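Local atomic coordinates of 3-hydroxy-3-methylglutaryl-CoA lyase (Acinetobacter baumannii, PDB entry 6NDS), a protein that belongs to the HMGL-like family of TIM-barrel enzymes and holds a zinc ion and coenzyme A. Residues P193-V196 with K197-S201; N257-T260 with E261-V264. One frame throughout, in Å; residues are numbered along the deposited sequence.

Overall arrangement
Both contacts are local, between side chains a few residues apart. Contact 1 lies wholly within helix 193-203. Contact 2 joins the loop 257-259 to the first turns of helix 260-270. Their centres are about 20 Å apart, and their nearest atoms about 10 Å, without touching. Contact 1 is partly buried: one side of its helix packs on the parallel sheet, and another carries an arginine that meets an acetate ion. Contact 2 is buried, and its carboxylates bond to neighbouring loops and helices. Helix 223-232 touches both. Contact 1 has charged side chains on its outer part and valines toward the sheet. Contact 2 is built round a cysteine that caps a helix by a weak bond.

Contact 1 of 2, residues P193-V196 with K197-S201; sequences PVQV and KRIVS. With ACT (acetate ion), chain E.
Pro193 to Ser201 form one run of alpha helix, in which Lys197 N bonds to Pro193 O, Arg198 N to Val194 O, Ile199 N to Gln195 O and Val200 N to Val196 O, all at 2.9 to 3.1 Å. Arg198 bends at chi3 (65°), and this turns the guanidinium back along the helix toward Gln195. Gln195 CA lies over one face of the group, and Gln195 CB is 3.8 Å from Arg198 NH2. An acetate ion, probably from the crystallisation liquor, sits at the guanidinium edge. Arg198 NH1 bonds to acetate OXT at 3.1 Å. Arg198 NH2 makes a weak, nearly straight bond to acetate O at 3.4 Å and also a salt bridge to Glu164. Val194 CG1 packs 3.8 Å from acetate OXT, beside the ion, while Pro193 and Val194 also pack on Ile270 of the second subunit. The helix is the middle element of a beta-alpha-beta unit of the TIM barrel, between strands 182-186 and 212-216. On the side that meets strand 212-216, Val196 and Val200 lie side by side and point the same way, with Val196 CG1 4.0 Å from Val200 CG2. Gln195 and Ile199 are also alongside each other; Gln195 CG touches Ile199 CD1 at 3.9 Å. The Gln195 amide reaches farther and bonds through NE2 to Phe154 O, and Lys197 runs extended to a salt bridge with Glu232. At Ser201, OG and N both bond to Lys197 O, from opposite faces of its carbonyl plane.

Contact 2 of 2, residues N257-T260 with E261-V264; sequences NICT and EDLV
Cys259 sits at the N-cap of helix 260-270, and its sulfur is flanked by the carboxylates of Glu261 and Asp262. With chi1 at 173° the SG swings away from its own backbone N and over the first turn. There it accepts a weak bond from Asp262 N at 3.6 Å. Glu261 folds back to meet the same sulfur. Its CG lies between the backbone N and the carbonyl carbon (chi1 60°), and a further bend at chi2 doubles the carboxylate back toward the loop. Cys259 SG is 3.2 Å from Glu261 CD and 3.3 Å from Glu261 OE2. Asp262 takes a different course. Its carboxylate lies alongside the cysteine side chain, with Asp262 CG 3.5 Å from Cys259 SG and Asp262 OD2 3.6 Å from Cys259 CB. Glu261 OE2 bonds to Ser285 and Ser298, Glu261 OE1 to Gly243 N, and Asp262 OD1 and OD2 to the backbone N of Leu300 and Gln299, which satisfies the buried acids and fixes how they are turned. Behind the cap, Leu263 N bonds to Cys259 O and Val264 N to Thr260 O, the first bonds of the helical pattern. In the loop before the cap, Asn257 ND2 bonds to OD2 of Asp25, which belongs to the zinc site with His215 and His217; Asn257 is thus a second-shell partner of the metal. Ile258 and Leu263 run at a slant to each other and meet through their methyls, Ile258 CD1 to Leu263 CD2, at 4.0 Å. This pair packs on strand 237-240 and helix 223-232, while helix 278-285 lies against Thr260, Glu261 and Val264, and helix 299-303 starts at Asp262.

Contact 1 of 2, residues P193-V196 with K197-S201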
ATOM      1  N   PRO A 193      -6.072  -4.081   9.742  1.00 17.58           N
ATOM      2  CA  PRO A 193      -5.815  -3.109  10.827  1.00 19.90           C
ATOM      3  C   PRO A 193      -6.607  -3.338  12.106  1.00 21.73           C
ATOM      4  O   PRO A 193      -6.075  -3.078  13.192  1.00 24.37           O
ATOM      5  CB  PRO A 193      -6.185  -1.769  10.180  1.00 23.46           C
ATOM      6  CG  PRO A 193      -5.985  -1.987   8.724  1.00 25.98           C
ATOM      7  CD  PRO A 193      -6.310  -3.427   8.442  1.00 19.46           C
ATOM      8  N   VAL A 194      -7.868  -3.775  12.027  1.00 19.32           N
ATOM      9  CA  VAL A 194      -8.641  -3.998  13.248  1.00 22.53           C
ATOM     10  C   VAL A 194      -8.043  -5.151  14.040  1.00 26.12           C
ATOM     11  O   VAL A 194      -7.863  -5.066  15.263  1.00 22.04           O
ATOM     12  CB  VAL A 194     -10.121  -4.243  12.918  1.00 26.07           C
ATOM     13  CG1 VAL A 194     -10.867  -4.711  14.164  1.00 26.27           C
ATOM     14  CG2 VAL A 194     -10.735  -2.966  12.389  1.00 27.57           C
ATOM     15  N   GLN A 195      -7.720  -6.241  13.344  1.00 20.29           N
ATOM     16  CA  GLN A 195      -7.058  -7.378  13.972  1.00 22.38           C
ATOM     17  C   GLN A 195      -5.723  -6.971  14.578  1.00 22.13           C
ATOM     18  O   GLN A 195      -5.383  -7.381  15.696  1.00 22.64           O
ATOM     19  CB  GLN A 195      -6.860  -8.476  12.929  1.00 23.29           C
ATOM     20  CG  GLN A 195      -5.992  -9.647  13.347  1.00 22.65           C
ATOM     21  CD  GLN A 195      -5.511 -10.414  12.122  1.00 22.67           C
ATOM     22  OE1 GLN A 195      -5.265  -9.818  11.079  1.00 23.83           O
ATOM     23  NE2 GLN A 195      -5.388 -11.732  12.241  1.00 23.43           N
ATOM     24  N   VAL A 196      -4.958  -6.151  13.855  1.00 19.12           N
ATOM     25  CA  VAL A 196      -3.674  -5.685  14.369  1.00 19.51           C
ATOM     26  C   VAL A 196      -3.863  -4.905  15.663  1.00 21.12           C
ATOM     27  O   VAL A 196      -3.132  -5.108  16.637  1.00 21.98           O
ATOM     28  CB  VAL A 196      -2.950  -4.846  13.304  1.00 19.44           C
ATOM     29  CG1 VAL A 196      -1.796  -4.061  13.931  1.00 19.92           C
ATOM     30  CG2 VAL A 196      -2.440  -5.765  12.185  1.00 17.86           C
ATOM     31  N   LYS A 197      -4.844  -3.996  15.702  1.00 22.51           N
ATOM     32  CA  LYS A 197      -5.031  -3.224  16.932  1.00 23.22           C
ATOM     33  C   LYS A 197      -5.367  -4.135  18.110  1.00 22.49           C
ATOM     34  O   LYS A 197      -4.853  -3.942  19.220  1.00 28.15           O
ATOM     35  CB  LYS A 197      -6.104  -2.151  16.732  1.00 23.78           C
ATOM     36  CG  LYS A 197      -5.599  -0.978  15.879  1.00 25.91           C
ATOM     37  CD  LYS A 197      -6.601   0.165  15.840  1.00 27.83           C
ATOM     38  CE  LYS A 197      -6.064   1.345  15.024  1.00 28.38           C
ATOM     39  NZ  LYS A 197      -6.950   2.550  15.182  1.00 35.64           N
ATOM     40  N   ARG A 198      -6.203  -5.155  17.881  1.00 21.85           N
ATOM     41  CA  ARG A 198      -6.595  -6.056  18.959  1.00 25.56           C
ATOM     42  C   ARG A 198      -5.402  -6.852  19.476  1.00 25.42           C
ATOM     43  O   ARG A 198      -5.181  -6.940  20.692  1.00 26.63           O
ATOM     44  CB  ARG A 198      -7.705  -6.989  18.474  1.00 28.63           C
ATOM     45  CG  ARG A 198      -8.069  -8.083  19.456  1.00 33.33           C
ATOM     46  CD  ARG A 198      -9.286  -8.874  18.981  1.00 33.41           C
ATOM     47  NE  ARG A 198      -9.031  -9.623  17.748  1.00 32.23           N
ATOM     48  CZ  ARG A 198      -9.488  -9.273  16.543  1.00 34.99           C
ATOM     49  NH1 ARG A 198     -10.223  -8.175  16.393  1.00 33.82           N
ATOM     50  NH2 ARG A 198      -9.218 -10.027  15.489  1.00 30.06           N
ATOM     51  N   ILE A 199      -4.618  -7.435  18.567  1.00 21.75           N
ATOM     52  CA  ILE A 199      -3.502  -8.278  18.986  1.00 23.81           C
ATOM     53  C   ILE A 199      -2.405  -7.434  19.624  1.00 23.61           C
ATOM     54  O   ILE A 199      -1.860  -7.799  20.675  1.00 24.54           O
ATOM     55  CB  ILE A 199      -2.967  -9.104  17.800  1.00 24.03           C
ATOM     56  CG1 ILE A 199      -3.975 -10.201  17.414  1.00 26.79           C
ATOM     57  CG2 ILE A 199      -1.613  -9.721  18.158  1.00 27.14           C
ATOM     58  CD1 ILE A 199      -3.588 -11.018  16.160  1.00 25.25           C
ATOM     59  N   VAL A 200      -2.067  -6.294  19.012  1.00 21.57           N
ATOM     60  CA  VAL A 200      -0.989  -5.470  19.550  1.00 21.75           C
ATOM     61  C   VAL A 200      -1.375  -4.890  20.908  1.00 26.03           C
ATOM     62  O   VAL A 200      -0.549  -4.842  21.830  1.00 24.76           O
ATOM     63  CB  VAL A 200      -0.600  -4.367  18.554  1.00 19.87           C
ATOM     64  CG1 VAL A 200       0.321  -3.355  19.223  1.00 23.52           C
ATOM     65  CG2 VAL A 200       0.081  -4.975  17.320  1.00 24.16           C
ATOM     66  N   SER A 201      -2.618  -4.414  21.051  1.00 24.89           N
ATOM     67  CA  SER A 201      -3.058  -3.920  22.355  1.00 25.34           C
ATOM     68  C   SER A 201      -2.882  -4.983  23.422  1.00 27.04           C
ATOM     69  O   SER A 201      -2.422  -4.689  24.531  1.00 28.02           O
ATOM     70  CB  SER A 201      -4.518  -3.463  22.303  1.00 31.05           C
ATOM     71  OG  SER A 201      -4.667  -2.368  21.415  1.00 36.84           O
TER
HETATM   72  C   ACT E 504     -11.297  -8.444  12.741  1.00 57.15           C
HETATM   73  O   ACT E 504     -10.367  -9.240  12.424  1.00 50.71           O
HETATM   74  OXT ACT E 504     -11.922  -8.347  13.836  1.00 58.22           O
HETATM   75  CH3 ACT E 504     -11.750  -7.438  11.641  1.00 47.53           C

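Contact 2 of 2, residues N257-T260 with E261-V264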
ATOM      1  N   ASN A 257       8.463  -7.924   2.136  1.00 18.96           N
ATOM      2  CA  ASN A 257       8.283  -7.124   3.331  1.00 19.35           C
ATOM      3  C   ASN A 257       7.752  -5.751   2.954  1.00 20.35           C
ATOM      4  O   ASN A 257       7.854  -5.308   1.801  1.00 20.31           O
ATOM      5  CB  ASN A 257       9.615  -6.936   4.052  1.00 19.98           C
ATOM      6  CG  ASN A 257      10.190  -8.231   4.545  1.00 21.24           C
ATOM      7  OD1 ASN A 257      10.800  -8.992   3.789  1.00 23.98           O
ATOM      8  ND2 ASN A 257      10.011  -8.490   5.836  1.00 19.88           N
ATOM      9  N   ILE A 258       7.238  -5.033   3.950  1.00 17.58           N
ATOM     10  CA  ILE A 258       6.987  -3.621   3.693  1.00 18.42           C
ATOM     11  C   ILE A 258       8.293  -2.947   3.293  1.00 19.99           C
ATOM     12  O   ILE A 258       9.384  -3.279   3.784  1.00 17.86           O
ATOM     13  CB  ILE A 258       6.334  -2.914   4.889  1.00 19.04           C
ATOM     14  CG1 ILE A 258       7.166  -3.070   6.148  1.00 20.75           C
ATOM     15  CG2 ILE A 258       4.902  -3.430   5.103  1.00 19.68           C
ATOM     16  CD1 ILE A 258       6.751  -2.086   7.254  1.00 26.34           C
ATOM     17  N   CYS A 259       8.183  -2.007   2.365  1.00 15.40           N
ATOM     18  CA  CYS A 259       9.341  -1.328   1.806  1.00 14.90           C
ATOM     19  C   CYS A 259       9.871  -0.262   2.763  1.00 14.87           C
ATOM     20  O   CYS A 259       9.136   0.646   3.159  1.00 16.70           O
ATOM     21  CB  CYS A 259       8.924  -0.698   0.483  1.00 16.81           C
ATOM     22  SG  CYS A 259      10.157   0.356  -0.256  1.00 20.46           S
ATOM     23  N   THR A 260      11.162  -0.345   3.101  1.00 15.37           N
ATOM     24  CA  THR A 260      11.729   0.566   4.096  1.00 14.48           C
ATOM     25  C   THR A 260      11.557   2.022   3.688  1.00 16.93           C
ATOM     26  O   THR A 260      11.140   2.852   4.499  1.00 16.34           O
ATOM     27  CB  THR A 260      13.211   0.256   4.324  1.00 16.17           C
ATOM     28  OG1 THR A 260      13.346  -1.137   4.597  1.00 17.26           O
ATOM     29  CG2 THR A 260      13.736   1.026   5.538  1.00 18.48           C
ATOM     30  N   GLU A 261      11.892   2.364   2.441  1.00 15.40           N
ATOM     31  CA  GLU A 261      11.816   3.779   2.092  1.00 15.89           C
ATOM     32  C   GLU A 261      10.363   4.252   1.981  1.00 18.33           C
ATOM     33  O   GLU A 261      10.078   5.422   2.250  1.00 17.29           O
ATOM     34  CB  GLU A 261      12.612   4.065   0.814  1.00 18.69           C
ATOM     35  CG  GLU A 261      12.158   3.320  -0.420  1.00 19.65           C
ATOM     36  CD  GLU A 261      12.874   1.990  -0.648  1.00 18.91           C
ATOM     37  OE1 GLU A 261      13.435   1.395   0.298  1.00 19.58           O
ATOM     38  OE2 GLU A 261      12.841   1.524  -1.798  1.00 20.95           O
ATOM     39  N   ASP A 262       9.428   3.363   1.632  1.00 15.96           N
ATOM     40  CA  ASP A 262       8.021   3.754   1.666  1.00 15.31           C
ATOM     41  C   ASP A 262       7.548   3.967   3.106  1.00 17.48           C
ATOM     42  O   ASP A 262       6.783   4.899   3.376  1.00 16.45           O
ATOM     43  CB  ASP A 262       7.149   2.706   0.953  1.00 17.90           C
ATOM     44  CG  ASP A 262       7.450   2.586  -0.550  1.00 22.47           C
ATOM     45  OD1 ASP A 262       8.310   3.331  -1.065  1.00 22.54           O
ATOM     46  OD2 ASP A 262       6.821   1.731  -1.226  1.00 22.60           O
ATOM     47  N   LEU A 263       7.998   3.123   4.043  1.00 16.72           N
ATOM     48  CA  LEU A 263       7.675   3.327   5.460  1.00 15.95           C
ATOM     49  C   LEU A 263       8.259   4.634   5.986  1.00 17.14           C
ATOM     50  O   LEU A 263       7.565   5.422   6.648  1.00 16.20           O
ATOM     51  CB  LEU A 263       8.192   2.144   6.283  1.00 16.85           C
ATOM     52  CG  LEU A 263       8.209   2.337   7.804  1.00 16.89           C
ATOM     53  CD1 LEU A 263       6.794   2.523   8.329  1.00 18.36           C
ATOM     54  CD2 LEU A 263       8.890   1.128   8.475  1.00 17.72           C
ATOM     55  N   VAL A 264       9.536   4.888   5.698  1.00 16.66           N
ATOM     56  CA  VAL A 264      10.170   6.108   6.190  1.00 15.05           C
ATOM     57  C   VAL A 264       9.528   7.335   5.557  1.00 14.76           C
ATOM     58  O   VAL A 264       9.334   8.349   6.225  1.00 15.62           O
ATOM     59  CB  VAL A 264      11.691   6.071   5.959  1.00 16.52           C
ATOM     60  CG1 VAL A 264      12.357   7.408   6.398  1.00 18.08           C
ATOM     61  CG2 VAL A 264      12.315   4.899   6.725  1.00 18.96           C
TER